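Beta-glucanase (Bacteroides thetaiotaomicron, PDB 6EUG) probably hydrolyses glycosidic bonds in arabinogalactan-type glycans through this family 43 domain, a β-1,3-galactosidase, here holding glucoimidazole. Local coordinates at residues Ile277-Thr282 with Gly318-Tyr323. Sequence-based numbering, arbitrary orientation.
Sequences ITSGCT and GGQSTY. With GIM (glucoimidazole), chain B.
S279 and Q320 meet through a short polar relay that ends on the bound glucoimidazole. The amide nitrogen of Q320 gives one N-H to S279, with NE2 3.1 Å from OG, almost perfectly straight at 177° and nearly within the amide plane. NE2 also donates to O2 of the ligand at 3.2 Å, along a more bent path of 139°. S279 OG in turn donates a hydrogen bond to the next carbonyl, lying 2.8 Å from G280 O, on a lone pair in the carbonyl plane. An extended Q320 chain, with CG anti to the backbone N (chi1 -176°), carries the amide past S279, whose CB packs 3.9 Å from Q320 CG. The other end of the amide, OE1, accepts a bond from W340.

Farther along the strands the contact becomes looser and apolar: I277 CG2 rests 4.2 Å from S321 CB, and F335 touches both side chains. The hydroxyl of S321 is bonded to the carbonyl of A264.

The strands 273-279 and 320-327 belong to neighbouring blades of the five-bladed β-propeller characteristic of family 43, and this buried seam runs to the central pocket. With both ends of its amide engaged, Q320 has its flip state and rotation defined; S279 thus acts as a second-shell residue that probably helps to aim a first-shell donor at the sugar-like ring.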
loop_
_atom_site.group_PDB
_atom_site.type_symbol
_atom_site.label_atom_id
_atom_site.label_comp_id
_atom_site.label_asym_id
_atom_site.label_seq_id
_atom_site.Cartn_x
_atom_site.Cartn_y
_atom_site.Cartn_z
ATOM N N ILE A 277 -9.139 2.745 3.557
ATOM C CA ILE A 277 -9.575 3.396 2.302
ATOM C C ILE A 277 -8.850 2.722 1.152
ATOM O O ILE A 277 -7.627 2.526 1.207
ATOM C CB ILE A 277 -9.378 4.943 2.295
ATOM C CG1 ILE A 277 -10.220 5.574 3.415
ATOM C CG2 ILE A 277 -9.695 5.543 0.920
ATOM C CD1 ILE A 277 -10.040 7.072 3.620
ATOM N N THR A 278 -9.624 2.413 0.108
ATOM C CA THR A 278 -9.115 1.797 -1.108
ATOM C C THR A 278 -9.650 2.489 -2.353
ATOM O O THR A 278 -10.629 3.260 -2.277
ATOM C CB THR A 278 -9.481 0.299 -1.138
ATOM O OG1 THR A 278 -10.906 0.154 -1.057
ATOM C CG2 THR A 278 -8.883 -0.440 0.044
ATOM N N SER A 279 -9.006 2.216 -3.499
ATOM C CA SER A 279 -9.546 2.577 -4.816
ATOM C C SER A 279 -10.105 1.324 -5.492
ATOM O O SER A 279 -9.861 0.209 -5.054
ATOM C CB SER A 279 -8.432 3.180 -5.738
ATOM O OG SER A 279 -7.511 2.185 -6.160
ATOM N N GLY A 280 -10.831 1.516 -6.591
ATOM C CA GLY A 280 -11.057 0.421 -7.530
ATOM C C GLY A 280 -9.856 0.189 -8.443
ATOM O O GLY A 280 -8.755 0.750 -8.227
ATOM N N CYS A 281 -10.076 -0.629 -9.470
ATOM C CA CYS A 281 -9.026 -1.077 -10.395
ATOM C C CYS A 281 -9.316 -0.562 -11.804
ATOM O O CYS A 281 -10.010 -1.223 -12.584
ATOM C CB CYS A 281 -8.925 -2.620 -10.394
ATOM S SG CYS A 281 -7.357 -3.249 -11.020
ATOM N N THR A 282 -8.848 0.653 -12.091
ATOM C CA THR A 282 -9.046 1.281 -13.418
ATOM C C THR A 282 -7.765 1.897 -13.974
ATOM O O THR A 282 -7.776 3.029 -14.461
ATOM C CB THR A 282 -10.154 2.346 -13.356
ATOM O OG1 THR A 282 -9.827 3.337 -12.365
ATOM C CG2 THR A 282 -11.496 1.682 -13.001
ATOM N N GLY A 318 -9.507 13.500 -8.168
ATOM C CA GLY A 318 -8.523 13.223 -9.236
ATOM C C GLY A 318 -7.329 12.386 -8.752
ATOM O O GLY A 318 -6.352 12.254 -9.462
ATOM N N GLY A 319 -7.430 11.849 -7.529
ATOM C CA GLY A 319 -6.348 11.083 -6.898
ATOM C C GLY A 319 -6.608 9.584 -6.676
ATOM O O GLY A 319 -7.690 9.044 -7.020
ATOM N N GLN A 320 -5.600 8.940 -6.072
ATOM C CA GLN A 320 -5.664 7.549 -5.627
ATOM C C GLN A 320 -4.932 7.433 -4.289
ATOM O O GLN A 320 -3.767 7.868 -4.163
ATOM C CB GLN A 320 -5.032 6.614 -6.671
ATOM C CG GLN A 320 -5.116 5.109 -6.365
ATOM C CD GLN A 320 -4.394 4.226 -7.377
ATOM O OE1 GLN A 320 -3.343 4.627 -7.942
ATOM N NE2 GLN A 320 -4.881 2.967 -7.544
ATOM N N SER A 321 -5.607 6.894 -3.274
ATOM C CA SER A 321 -5.043 6.672 -1.948
ATOM C C SER A 321 -3.617 6.106 -1.918
ATOM O O SER A 321 -3.291 5.209 -2.718
ATOM C CB SER A 321 -6.005 5.759 -1.156
ATOM O OG SER A 321 -6.318 4.510 -1.827
ATOM N N THR A 322 -2.811 6.579 -0.963
ATOM C CA THR A 322 -1.496 5.940 -0.656
ATOM C C THR A 322 -1.192 5.671 0.818
ATOM O O THR A 322 -0.507 4.700 1.106
ATOM C CB THR A 322 -0.299 6.602 -1.368
ATOM O OG1 THR A 322 0.878 5.767 -1.267
ATOM C CG2 THR A 322 -0.006 8.011 -0.863
ATOM N N TYR A 323 -1.647 6.530 1.740
ATOM C CA TYR A 323 -1.272 6.387 3.155
ATOM C C TYR A 323 -2.180 7.234 4.045
ATOM O O TYR A 323 -2.694 8.275 3.610
ATOM C CB TYR A 323 0.230 6.839 3.362
ATOM C CG TYR A 323 0.809 6.384 4.712
ATOM C CD1 TYR A 323 1.144 5.048 4.923
ATOM C CD2 TYR A 323 1.037 7.294 5.750
ATOM C CE1 TYR A 323 1.610 4.599 6.159
ATOM C CE2 TYR A 323 1.515 6.864 6.983
ATOM C CZ TYR A 323 1.818 5.518 7.179
ATOM O OH TYR A 323 2.287 5.079 8.398
HETATM C C1 GIM B . -2.095 0.500 -10.429
HETATM C C2 GIM B . -1.434 0.620 -9.110
HETATM N N10 GIM B . -1.530 0.750 -11.624
HETATM C C3 GIM B . -0.137 1.436 -9.254
HETATM C C4 GIM B . 0.639 0.945 -10.513
HETATM C C5 GIM B . -0.146 1.274 -11.792
HETATM C C6 GIM B . 0.512 0.728 -13.058
HETATM C C7 GIM B . -3.610 0.061 -11.959
HETATM C C8 GIM B . -2.460 0.500 -12.584
HETATM N N1 GIM B . -3.366 0.070 -10.629
HETATM O O3 GIM B . 0.701 1.263 -8.101
HETATM O O2 GIM B . -2.417 1.077 -8.144
HETATM O O4 GIM B . 0.959 -0.469 -10.483
HETATM O O6 GIM B . 0.445 -0.695 -13.082
#